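Local coordinates for protein PKS (PDB 4OQJ) that probably catalyses the decarboxylative condensation of acyl units on phosphopantetheine-bearing carrier proteins, as a polyketide synthase ketosynthase in oxazolomycin biosynthesis, at residues 21-26 and 202-207; 198-203 and 280-285; 119-124 and 262-267; 266-271 and 276-281. All blocks are in the same frame, centred on the assembly; numbering follows the deposited sequence.

The four interactions surround three adjacent strands of the ketosynthase sheet, with strand 23-31 between 259-267 and 280-289. Interactions 1 and 2 lie 6 Å apart between centres and use successive turns of helix 195-209; the backbone hydrogen bond between Ile282 N and Ile23 O (2.8 Å) joins their strands. Interaction 3 lies on the other face, about 12 Å from interaction 1 between centres. Interactions 3 and 4 share Lys266, and Tyr123 OH meets Asp276 OD1 at 2.7 Å to complete their polar cluster. In ketosynthases generally, the helix of interactions 1 and 2 follows the nucleophilic cysteine. Ser292 and Lys294, which bind a potassium ion, come shortly after strand 280-289 in sequence.

Interaction 1. Residues 21-26 and 202-207; sequences SDIAVI and LACLSL
Ile23 points its side chain from strand 23-31 onto Cys204 and Leu207, neighbours one turn apart on helix 195-209. In the thiolase fold this is a contact between the buried core helix and a central strand of one of its sheets. The contact is small, 134 Å² in all, but every touching residue is buried. The nearest alpha carbons, Ile23 CA and Cys204 CA, are 7.1 Å apart.

On Ile23, CG1 meets the sulfur, while CG2 and the end methyl CD1 both meet the leucine. With chi1 at -58°, CG1 lies beside the backbone N and CG2 beside the carbonyl carbon. CG1 then faces the sulfur, Ile23 CG1 to Cys204 SG being 3.9 Å, while CG2 is turned to Leu207. The second torsion, -61°, folds CD1 back to the leucine as well. The isoleucine and leucine side chains cross obliquely; the cysteine bond runs off the helix flank, and chi1 -67° puts SG beside the backbone N. No hydrogen bond crosses, so fit between apolar surfaces is the whole of the interaction.

Leu265 of strand 259-267 packs against Ile23, Cys204 and Leu207 alike, extending the apolar patch beyond the pair of segments. Another side of the helix carries the subunit interface, where Leu202 packs on Tyr135 and Leu205 on Ser209 of the second subunit. Within the patch, Leu207 uses a single methyl: its CD1 lies 4.1 Å from Ile23 CG2 and equally 4.1 Å from Ile23 CD1.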
loop_
_atom_site.group_PDB
_atom_site.type_symbol
_atom_site.label_atom_id
_atom_site.label_comp_id
_atom_site.label_asym_id
_atom_site.label_seq_id
_atom_site.Cartn_x
_atom_site.Cartn_y
_atom_site.Cartn_z
ATOM N N SER A 21 16.868 11.332 6.085
ATOM C CA SER A 21 16.031 10.237 5.607
ATOM C C SER A 21 16.287 8.898 6.302
ATOM O O SER A 21 15.581 7.931 6.037
ATOM C CB SER A 21 16.232 10.066 4.102
ATOM O OG SER A 21 17.571 9.700 3.818
ATOM N N ASP A 22 17.286 8.824 7.180
ATOM C CA ASP A 22 17.566 7.567 7.869
ATOM C C ASP A 22 16.409 7.228 8.800
ATOM O O ASP A 22 15.909 8.097 9.516
ATOM C CB ASP A 22 18.875 7.642 8.662
ATOM C CG ASP A 22 20.115 7.570 7.777
ATOM O OD1 ASP A 22 20.003 7.248 6.573
ATOM O OD2 ASP A 22 21.218 7.834 8.302
ATOM N N ILE A 23 15.993 5.964 8.787
ATOM C CA ILE A 23 14.895 5.483 9.623
ATOM C C ILE A 23 15.398 4.512 10.684
ATOM O O ILE A 23 16.001 3.495 10.361
ATOM C CB ILE A 23 13.809 4.751 8.795
ATOM C CG1 ILE A 23 13.225 5.640 7.687
ATOM C CG2 ILE A 23 12.697 4.239 9.692
ATOM C CD1 ILE A 23 12.538 6.876 8.154
ATOM N N ALA A 24 15.125 4.804 11.953
ATOM C CA ALA A 24 15.459 3.875 13.025
ATOM C C ALA A 24 14.441 2.748 13.154
ATOM O O ALA A 24 13.235 2.970 13.037
ATOM C CB ALA A 24 15.562 4.610 14.343
ATOM N N VAL A 25 14.933 1.536 13.389
ATOM C CA VAL A 25 14.098 0.451 13.878
ATOM C C VAL A 25 14.127 0.509 15.395
ATOM O O VAL A 25 15.168 0.232 15.991
ATOM C CB VAL A 25 14.595 -0.908 13.400
ATOM C CG1 VAL A 25 13.700 -2.013 13.916
ATOM C CG2 VAL A 25 14.662 -0.932 11.872
ATOM N N ILE A 26 13.014 0.885 16.026
ATOM C CA ILE A 26 13.028 1.110 17.468
ATOM C C ILE A 26 12.354 0.003 18.241
ATOM O O ILE A 26 12.362 0.013 19.465
ATOM C CB ILE A 26 12.372 2.433 17.849
ATOM C CG1 ILE A 26 10.900 2.473 17.416
ATOM C CG2 ILE A 26 13.166 3.602 17.257
ATOM C CD1 ILE A 26 10.162 3.671 18.001
ATOM N N LEU A 202 6.733 1.218 2.144
ATOM C CA LEU A 202 5.660 2.211 2.203
ATOM C C LEU A 202 5.619 2.907 3.569
ATOM O O LEU A 202 5.326 4.102 3.642
ATOM C CB LEU A 202 4.308 1.577 1.884
ATOM C CG LEU A 202 4.184 1.049 0.449
ATOM C CD1 LEU A 202 2.883 0.284 0.292
ATOM C CD2 LEU A 202 4.284 2.182 -0.576
ATOM N N ALA A 203 5.930 2.173 4.630
ATOM C CA ALA A 203 6.034 2.775 5.963
ATOM C C ALA A 203 7.101 3.876 5.981
ATOM O O ALA A 203 6.870 4.976 6.498
ATOM C CB ALA A 203 6.346 1.727 6.989
ATOM N N CYS A 204 8.268 3.591 5.406
ATOM C CA CYS A 204 9.317 4.601 5.321
ATOM C C CYS A 204 8.875 5.797 4.473
ATOM O O CYS A 204 9.117 6.942 4.847
ATOM C CB CYS A 204 10.595 3.992 4.754
ATOM S SG CYS A 204 11.386 2.770 5.842
ATOM N N LEU A 205 8.228 5.548 3.338
ATOM C CA LEU A 205 7.720 6.660 2.504
ATOM C C LEU A 205 6.729 7.525 3.294
ATOM O O LEU A 205 6.785 8.762 3.271
ATOM C CB LEU A 205 7.030 6.127 1.252
ATOM C CG LEU A 205 7.676 6.456 -0.087
ATOM C CD1 LEU A 205 9.136 6.000 -0.129
ATOM C CD2 LEU A 205 6.875 5.804 -1.195
ATOM N N SER A 206 5.823 6.863 4.006
ATOM C CA SER A 206 4.863 7.574 4.853
ATOM C C SER A 206 5.548 8.437 5.895
ATOM O O SER A 206 5.183 9.601 6.081
ATOM C CB SER A 206 3.939 6.594 5.568
ATOM O OG SER A 206 2.684 6.546 4.945
ATOM N N LEU A 207 6.527 7.854 6.585
ATOM C CA LEU A 207 7.283 8.550 7.625
ATOM C C LEU A 207 8.003 9.753 7.079
ATOM O O LEU A 207 8.023 10.810 7.701
ATOM C CB LEU A 207 8.315 7.631 8.281
ATOM C CG LEU A 207 7.801 6.663 9.343
ATOM C CD1 LEU A 207 8.883 5.660 9.692
ATOM C CD2 LEU A 207 7.388 7.412 10.590
#

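Interaction 2. Residues 198-203 and 280-285; sequences VAVHLA and AVIKGT
His201 on helix 195-209 presents its imidazole to Thr285 on strand 280-289. Its CG stands opposite the backbone N (chi1 171°), which carries the ring off the helix toward the strand. Starting at the base, His201 CB is 3.8 Å from Thr285 OG1. At the next atom, CG, the same oxygen has come to 3.6 Å. ND1 makes the decisive contact: His201 ND1 and Thr285 OG1 are 2.7 Å apart in a hydrogen bond with an angle of 150°, the hydroxyl sitting at the ring edge near its plane. His201 CE1 is again 3.6 Å from Thr285 OG1, with the backbone carbonyl Thr285 O farther off at 4.1 Å. At the tip, NE2 is hydrogen-bonded to Asp211 OD2 of the second subunit.

Beside this polar pair, Val200 CG1 and Ile282 CD1 meet end methyl to end methyl at 4.0 Å. Together they pack the core helix of the thiolase fold onto its sheet close to the dimer interface.

Bonds at both ring nitrogens should fix the rotation of the buried imidazole and, through ND1 and NE2, let one histidine couple strand, core helix and partner subunit; the carboxylate at NE2 would probably also make the ring more basic.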
loop_
_atom_site.group_PDB
_atom_site.type_symbol
_atom_site.label_atom_id
_atom_site.label_comp_id
_atom_site.label_asym_id
_atom_site.label_seq_id
_atom_site.Cartn_x
_atom_site.Cartn_y
_atom_site.Cartn_z
ATOM N N VAL A 198 7.896 -4.583 0.967
ATOM C CA VAL A 198 7.049 -3.538 0.391
ATOM C C VAL A 198 6.346 -2.760 1.511
ATOM O O VAL A 198 6.288 -1.534 1.469
ATOM C CB VAL A 198 6.023 -4.121 -0.604
ATOM C CG1 VAL A 198 5.067 -3.044 -1.112
ATOM C CG2 VAL A 198 6.745 -4.775 -1.789
ATOM N N ALA A 199 5.847 -3.454 2.536
ATOM C CA ALA A 199 5.202 -2.767 3.646
ATOM C C ALA A 199 6.219 -1.859 4.331
ATOM O O ALA A 199 5.913 -0.709 4.673
ATOM C CB ALA A 199 4.615 -3.763 4.633
ATOM N N VAL A 200 7.439 -2.372 4.513
ATOM C CA VAL A 200 8.511 -1.570 5.093
ATOM C C VAL A 200 8.774 -0.347 4.212
ATOM O O VAL A 200 8.918 0.772 4.707
ATOM C CB VAL A 200 9.808 -2.403 5.269
ATOM C CG1 VAL A 200 11.008 -1.511 5.569
ATOM C CG2 VAL A 200 9.639 -3.416 6.402
ATOM N N HIS A 201 8.837 -0.555 2.900
ATOM C CA HIS A 201 9.076 0.552 1.981
ATOM C C HIS A 201 8.000 1.627 2.114
ATOM O O HIS A 201 8.307 2.827 2.210
ATOM C CB HIS A 201 9.134 0.033 0.560
ATOM C CG HIS A 201 9.167 1.102 -0.477
ATOM N ND1 HIS A 201 10.324 1.755 -0.832
ATOM C CD2 HIS A 201 8.187 1.598 -1.266
ATOM C CE1 HIS A 201 10.057 2.613 -1.805
ATOM N NE2 HIS A 201 8.770 2.538 -2.087
ATOM N N LEU A 202 6.733 1.218 2.144
ATOM C CA LEU A 202 5.660 2.211 2.203
ATOM C C LEU A 202 5.619 2.907 3.569
ATOM O O LEU A 202 5.326 4.102 3.642
ATOM C CB LEU A 202 4.308 1.577 1.884
ATOM C CG LEU A 202 4.184 1.049 0.449
ATOM C CD1 LEU A 202 2.883 0.284 0.292
ATOM C CD2 LEU A 202 4.284 2.182 -0.576
ATOM N N ALA A 203 5.930 2.173 4.630
ATOM C CA ALA A 203 6.034 2.775 5.963
ATOM C C ALA A 203 7.101 3.876 5.981
ATOM O O ALA A 203 6.870 4.976 6.498
ATOM C CB ALA A 203 6.346 1.727 6.989
ATOM N N ALA A 280 18.614 -0.911 14.662
ATOM C CA ALA A 280 19.329 -0.825 13.390
ATOM C C ALA A 280 18.808 0.398 12.650
ATOM O O ALA A 280 17.793 0.971 13.062
ATOM C CB ALA A 280 19.125 -2.091 12.570
ATOM N N VAL A 281 19.472 0.786 11.560
ATOM C CA VAL A 281 19.061 1.941 10.762
ATOM C C VAL A 281 18.792 1.516 9.311
ATOM O O VAL A 281 19.617 0.891 8.676
ATOM C CB VAL A 281 20.124 3.052 10.780
ATOM C CG1 VAL A 281 19.678 4.253 9.960
ATOM C CG2 VAL A 281 20.442 3.464 12.215
ATOM N N ILE A 282 17.607 1.837 8.819
ATOM C CA ILE A 282 17.264 1.651 7.414
ATOM C C ILE A 282 17.730 2.892 6.666
ATOM O O ILE A 282 17.293 4.014 6.955
ATOM C CB ILE A 282 15.766 1.413 7.243
ATOM C CG1 ILE A 282 15.387 0.089 7.913
ATOM C CG2 ILE A 282 15.380 1.386 5.761
ATOM C CD1 ILE A 282 13.905 -0.141 8.019
ATOM N N LYS A 283 18.674 2.681 5.756
ATOM C CA LYS A 283 19.314 3.756 5.010
ATOM C C LYS A 283 18.537 4.063 3.750
ATOM O O LYS A 283 18.560 5.191 3.245
ATOM C CB LYS A 283 20.749 3.368 4.645
ATOM C CG LYS A 283 21.612 2.926 5.822
ATOM C CD LYS A 283 22.080 4.101 6.655
ATOM C CE LYS A 283 23.125 4.949 5.929
ATOM N NZ LYS A 283 23.462 6.167 6.719
ATOM N N GLY A 284 17.852 3.048 3.229
ATOM C CA GLY A 284 17.110 3.209 1.997
ATOM C C GLY A 284 16.375 1.942 1.602
ATOM O O GLY A 284 16.685 0.841 2.081
ATOM N N THR A 285 15.381 2.108 0.739
ATOM C CA THR A 285 14.561 1.000 0.263
ATOM C C THR A 285 14.176 1.263 -1.178
ATOM O O THR A 285 14.129 2.413 -1.600
ATOM C CB THR A 285 13.269 0.827 1.086
ATOM O OG1 THR A 285 12.401 1.949 0.855
ATOM C CG2 THR A 285 13.559 0.717 2.586
#

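Interaction 3. Residues 119-124 and 262-267; sequences ERAGYD and AVVLKR
Tyr123 and Lys266 supply the polar half of this contact, Ala121 and Val264 the apolar half. The hydrogen bond runs from Lys266 NZ to Tyr123 OH at 2.9 Å. The two side chains cross at about a right angle, and the ammonium stands oblique to the phenol ring, 3.7 Å from Tyr123 CZ. Lys266 leaves its strand extended and then bends at chi3 (-119°), which turns the amine to the phenol oxygen. Neither polar end depends on this bond alone: Lys266 NZ also forms salt bridges with Asp274 and Asp276, and Tyr123 OH is hydrogen-bonded to Asp276 OD1. These carboxylates probably balance the buried charge of the lysine.

The apolar contact is a methyl-on-methyl touch, Ala121 CB to Val264 CG1 at 4.2 Å, with both residues directed at the opposite segment.

Backbone bonds shape the turn that delivers Tyr123. Gly122, at phi 97°, is the C-prime residue of a Schellman motif: Tyr123 N bonds back into the helix, while Gly122 N to Glu119 O is a weak bond of 3.1 Å. Arg691 adds a cation-pi contact with Tyr123 and donates to Gly122 O.

In the layered thiolase fold, the C-terminal end of helix 105-121 thus rests on strand 259-267, which runs antiparallel between strands 23-31 and 214-221. Met214 packs against Tyr123, Val264 and Lys266 on this face, whereas Leu265, between Val264 and Lys266, faces helix 195-209 across the sheet.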
loop_
_atom_site.group_PDB
_atom_site.type_symbol
_atom_site.label_atom_id
_atom_site.label_comp_id
_atom_site.label_asym_id
_atom_site.label_seq_id
_atom_site.Cartn_x
_atom_site.Cartn_y
_atom_site.Cartn_z
ATOM N N GLU A 119 5.318 -2.793 22.471
ATOM C CA GLU A 119 5.857 -3.026 23.801
ATOM C C GLU A 119 7.386 -3.018 23.825
ATOM O O GLU A 119 7.984 -2.408 24.694
ATOM C CB GLU A 119 5.354 -4.352 24.351
ATOM C CG GLU A 119 4.034 -4.263 25.068
ATOM C CD GLU A 119 3.725 -5.559 25.783
ATOM O OE1 GLU A 119 3.918 -6.630 25.154
ATOM O OE2 GLU A 119 3.304 -5.507 26.963
ATOM N N ARG A 120 8.025 -3.719 22.896
ATOM C CA ARG A 120 9.477 -3.766 22.900
ATOM C C ARG A 120 10.045 -2.392 22.577
ATOM O O ARG A 120 11.085 -2.015 23.120
ATOM C CB ARG A 120 9.990 -4.823 21.910
ATOM C CG ARG A 120 11.490 -4.918 21.822
ATOM C CD ARG A 120 11.921 -6.256 21.244
ATOM N NE ARG A 120 11.634 -7.377 22.146
ATOM C CZ ARG A 120 10.589 -8.201 22.045
ATOM N NH1 ARG A 120 10.439 -9.194 22.920
ATOM N NH2 ARG A 120 9.698 -8.063 21.072
ATOM N N ALA A 121 9.355 -1.634 21.726
ATOM C CA ALA A 121 9.761 -0.259 21.417
ATOM C C ALA A 121 9.611 0.666 22.618
ATOM O O ALA A 121 10.352 1.643 22.750
ATOM C CB ALA A 121 8.957 0.285 20.248
ATOM N N GLY A 122 8.658 0.351 23.494
ATOM C CA GLY A 122 8.436 1.123 24.703
ATOM C C GLY A 122 7.314 2.149 24.574
ATOM O O GLY A 122 7.254 3.073 25.376
ATOM N N TYR A 123 6.421 1.974 23.597
ATOM C CA TYR A 123 5.325 2.923 23.370
ATOM C C TYR A 123 3.948 2.287 23.554
ATOM O O TYR A 123 3.637 1.259 22.956
ATOM C CB TYR A 123 5.428 3.545 21.970
ATOM C CG TYR A 123 6.526 4.576 21.890
ATOM C CD1 TYR A 123 7.838 4.209 21.561
ATOM C CD2 TYR A 123 6.273 5.903 22.196
ATOM C CE1 TYR A 123 8.851 5.150 21.519
ATOM C CE2 TYR A 123 7.281 6.846 22.176
ATOM C CZ TYR A 123 8.562 6.468 21.830
ATOM O OH TYR A 123 9.545 7.421 21.813
ATOM N N ASP A 124 3.156 2.897 24.428
ATOM C CA ASP A 124 1.747 2.567 24.617
ATOM C C ASP A 124 0.914 3.542 23.777
ATOM O O ASP A 124 0.761 4.713 24.140
ATOM C CB ASP A 124 1.366 2.660 26.103
ATOM C CG ASP A 124 -0.119 2.462 26.351
ATOM O OD1 ASP A 124 -0.840 2.050 25.403
ATOM O OD2 ASP A 124 -0.564 2.715 27.505
ATOM N N ALA A 262 6.907 -8.140 12.815
ATOM C CA ALA A 262 6.657 -6.708 12.705
ATOM C C ALA A 262 7.854 -5.898 13.200
ATOM O O ALA A 262 8.590 -6.315 14.107
ATOM C CB ALA A 262 5.399 -6.330 13.484
ATOM N N VAL A 263 8.050 -4.740 12.579
ATOM C CA VAL A 263 9.008 -3.767 13.053
ATOM C C VAL A 263 8.309 -2.441 13.292
ATOM O O VAL A 263 7.292 -2.141 12.661
ATOM C CB VAL A 263 10.175 -3.578 12.056
ATOM C CG1 VAL A 263 10.936 -4.882 11.892
ATOM C CG2 VAL A 263 9.661 -3.066 10.692
ATOM N N VAL A 264 8.867 -1.663 14.216
ATOM C CA VAL A 264 8.390 -0.317 14.532
ATOM C C VAL A 264 9.454 0.669 14.054
ATOM O O VAL A 264 10.621 0.548 14.429
ATOM C CB VAL A 264 8.146 -0.155 16.040
ATOM C CG1 VAL A 264 7.657 1.259 16.388
ATOM C CG2 VAL A 264 7.167 -1.200 16.538
ATOM N N LEU A 265 9.047 1.621 13.216
ATOM C CA LEU A 265 9.956 2.521 12.517
ATOM C C LEU A 265 9.697 3.965 12.930
ATOM O O LEU A 265 8.558 4.339 13.207
ATOM C CB LEU A 265 9.784 2.369 11.002
ATOM C CG LEU A 265 9.920 0.925 10.497
ATOM C CD1 LEU A 265 9.615 0.829 9.012
ATOM C CD2 LEU A 265 11.310 0.380 10.782
ATOM N N LYS A 266 10.767 4.759 12.959
ATOM C CA LYS A 266 10.729 6.162 13.351
ATOM C C LYS A 266 11.931 6.856 12.726
ATOM O O LYS A 266 12.977 6.232 12.573
ATOM C CB LYS A 266 10.779 6.290 14.878
ATOM C CG LYS A 266 10.690 7.725 15.404
ATOM C CD LYS A 266 10.981 7.784 16.910
ATOM C CE LYS A 266 9.816 8.303 17.703
ATOM N NZ LYS A 266 10.114 8.480 19.164
ATOM N N ARG A 267 11.810 8.126 12.364
ATOM C CA ARG A 267 12.974 8.833 11.840
ATOM C C ARG A 267 14.101 8.682 12.826
ATOM O O ARG A 267 13.878 8.770 14.026
ATOM C CB ARG A 267 12.713 10.312 11.636
ATOM C CG ARG A 267 11.750 10.664 10.552
ATOM C CD ARG A 267 11.783 12.158 10.388
ATOM N NE ARG A 267 10.766 12.642 9.470
ATOM C CZ ARG A 267 11.015 13.185 8.282
ATOM N NH1 ARG A 267 12.267 13.326 7.830
ATOM N NH2 ARG A 267 9.997 13.596 7.539
#

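Interaction 4. Residues 266-271 and 276-281; sequences KRLSDA and DTVHAV
A chi1 of -57° swings the Asp276 carboxylate to the side of its own backbone N, where it meets Lys266, and chi1 176°, with CG opposite the backbone N, brings the two methyls of Leu268 up to Val278 and Val281. In the resulting salt bridge Lys266 NZ lies 2.8 Å from Asp276 OD2, which accepts through its syn lone pair, the side chains crossing at about a right angle. Lys266 CD adds a 3.3 Å approach to Asp276 OD2. The amine is shared with Asp274 OD2, and Asp276 OD1 is held by Tyr123 OH.

The two segments belong to a beta-alpha-beta crossover: strand 259-267 leads through helix 268-274 to strand 280-289, which runs parallel to it with strand 23-31 lying between. Arg267 is the N-cap of that helix. At its far end Asp276 N donates to Ala271 O at 3.0 Å, the donor tilted 23° from the carbonyl plane.

Between the helix and the chain returning to strand 280-289, the leucine splits its methyls: Leu268 CD1 touches Val278 CG2 at 4.1 Å, and Leu268 CD2 touches Val281 CG2 at 4.0 Å. Ala271 CB closes on the same Val278 CG2 from 4.2 Å.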
loop_
_atom_site.group_PDB
_atom_site.type_symbol
_atom_site.label_atom_id
_atom_site.label_comp_id
_atom_site.label_asym_id
_atom_site.label_seq_id
_atom_site.Cartn_x
_atom_site.Cartn_y
_atom_site.Cartn_z
ATOM N N LYS A 266 10.767 4.759 12.959
ATOM C CA LYS A 266 10.729 6.162 13.351
ATOM C C LYS A 266 11.931 6.856 12.726
ATOM O O LYS A 266 12.977 6.232 12.573
ATOM C CB LYS A 266 10.779 6.290 14.878
ATOM C CG LYS A 266 10.690 7.725 15.404
ATOM C CD LYS A 266 10.981 7.784 16.910
ATOM C CE LYS A 266 9.816 8.303 17.703
ATOM N NZ LYS A 266 10.114 8.480 19.164
ATOM N N ARG A 267 11.810 8.126 12.364
ATOM C CA ARG A 267 12.974 8.833 11.840
ATOM C C ARG A 267 14.101 8.682 12.826
ATOM O O ARG A 267 13.878 8.770 14.026
ATOM C CB ARG A 267 12.713 10.312 11.636
ATOM C CG ARG A 267 11.750 10.664 10.552
ATOM C CD ARG A 267 11.783 12.158 10.388
ATOM N NE ARG A 267 10.766 12.642 9.470
ATOM C CZ ARG A 267 11.015 13.185 8.282
ATOM N NH1 ARG A 267 12.267 13.326 7.830
ATOM N NH2 ARG A 267 9.997 13.596 7.539
ATOM N N LEU A 268 15.306 8.456 12.331
ATOM C CA LEU A 268 16.438 8.241 13.231
ATOM C C LEU A 268 16.682 9.447 14.115
ATOM O O LEU A 268 16.935 9.293 15.311
ATOM C CB LEU A 268 17.708 7.921 12.448
ATOM C CG LEU A 268 18.969 7.779 13.299
ATOM C CD1 LEU A 268 18.797 6.701 14.354
ATOM C CD2 LEU A 268 20.193 7.477 12.407
ATOM N N SER A 269 16.610 10.645 13.545
ATOM C CA SER A 269 16.839 11.853 14.345
ATOM C C SER A 269 15.829 11.942 15.485
ATOM O O SER A 269 16.213 12.264 16.601
ATOM C CB SER A 269 16.766 13.114 13.490
ATOM O OG SER A 269 15.485 13.242 12.897
ATOM N N ASP A 270 14.554 11.637 15.217
ATOM C CA ASP A 270 13.535 11.653 16.274
ATOM C C ASP A 270 13.827 10.607 17.337
ATOM O O ASP A 270 13.691 10.867 18.536
ATOM C CB ASP A 270 12.129 11.407 15.711
ATOM C CG ASP A 270 11.642 12.528 14.809
ATOM O OD1 ASP A 270 12.195 13.641 14.885
ATOM O OD2 ASP A 270 10.691 12.294 14.022
ATOM N N ALA A 271 14.201 9.411 16.898
ATOM C CA ALA A 271 14.453 8.312 17.817
ATOM C C ALA A 271 15.548 8.678 18.807
ATOM O O ALA A 271 15.419 8.452 20.012
ATOM C CB ALA A 271 14.839 7.048 17.047
ATOM N N ASP A 276 14.996 6.669 22.351
ATOM C CA ASP A 276 14.590 5.295 22.056
ATOM C C ASP A 276 15.791 4.355 21.859
ATOM O O ASP A 276 16.889 4.787 21.541
ATOM C CB ASP A 276 13.713 5.239 20.799
ATOM C CG ASP A 276 12.483 6.114 20.896
ATOM O OD1 ASP A 276 11.950 6.306 22.008
ATOM O OD2 ASP A 276 12.049 6.619 19.847
ATOM N N THR A 277 15.573 3.059 22.047
ATOM C CA THR A 277 16.558 2.071 21.624
ATOM C C THR A 277 16.532 1.936 20.098
ATOM O O THR A 277 15.476 1.696 19.511
ATOM C CB THR A 277 16.291 0.718 22.269
ATOM O OG1 THR A 277 16.515 0.824 23.684
ATOM C CG2 THR A 277 17.226 -0.351 21.709
ATOM N N VAL A 278 17.678 2.125 19.453
ATOM C CA VAL A 278 17.794 1.916 18.001
ATOM C C VAL A 278 18.416 0.538 17.760
ATOM O O VAL A 278 19.544 0.272 18.171
ATOM C CB VAL A 278 18.635 3.028 17.340
ATOM C CG1 VAL A 278 18.730 2.834 15.831
ATOM C CG2 VAL A 278 18.033 4.399 17.653
ATOM N N HIS A 279 17.656 -0.356 17.150
ATOM C CA HIS A 279 18.120 -1.719 16.889
ATOM C C HIS A 279 18.951 -1.781 15.601
ATOM O O HIS A 279 19.873 -2.590 15.468
ATOM C CB HIS A 279 16.927 -2.670 16.797
ATOM C CG HIS A 279 16.215 -2.865 18.097
ATOM N ND1 HIS A 279 15.386 -1.910 18.639
ATOM C CD2 HIS A 279 16.239 -3.893 18.979
ATOM C CE1 HIS A 279 14.913 -2.347 19.796
ATOM N NE2 HIS A 279 15.406 -3.548 20.017
ATOM N N ALA A 280 18.614 -0.911 14.662
ATOM C CA ALA A 280 19.329 -0.825 13.390
ATOM C C ALA A 280 18.808 0.398 12.650
ATOM O O ALA A 280 17.793 0.971 13.062
ATOM C CB ALA A 280 19.125 -2.091 12.570
ATOM N N VAL A 281 19.472 0.786 11.560
ATOM C CA VAL A 281 19.061 1.941 10.762
ATOM C C VAL A 281 18.792 1.516 9.311
ATOM O O VAL A 281 19.617 0.891 8.676
ATOM C CB VAL A 281 20.124 3.052 10.780
ATOM C CG1 VAL A 281 19.678 4.253 9.960
ATOM C CG2 VAL A 281 20.442 3.464 12.215
#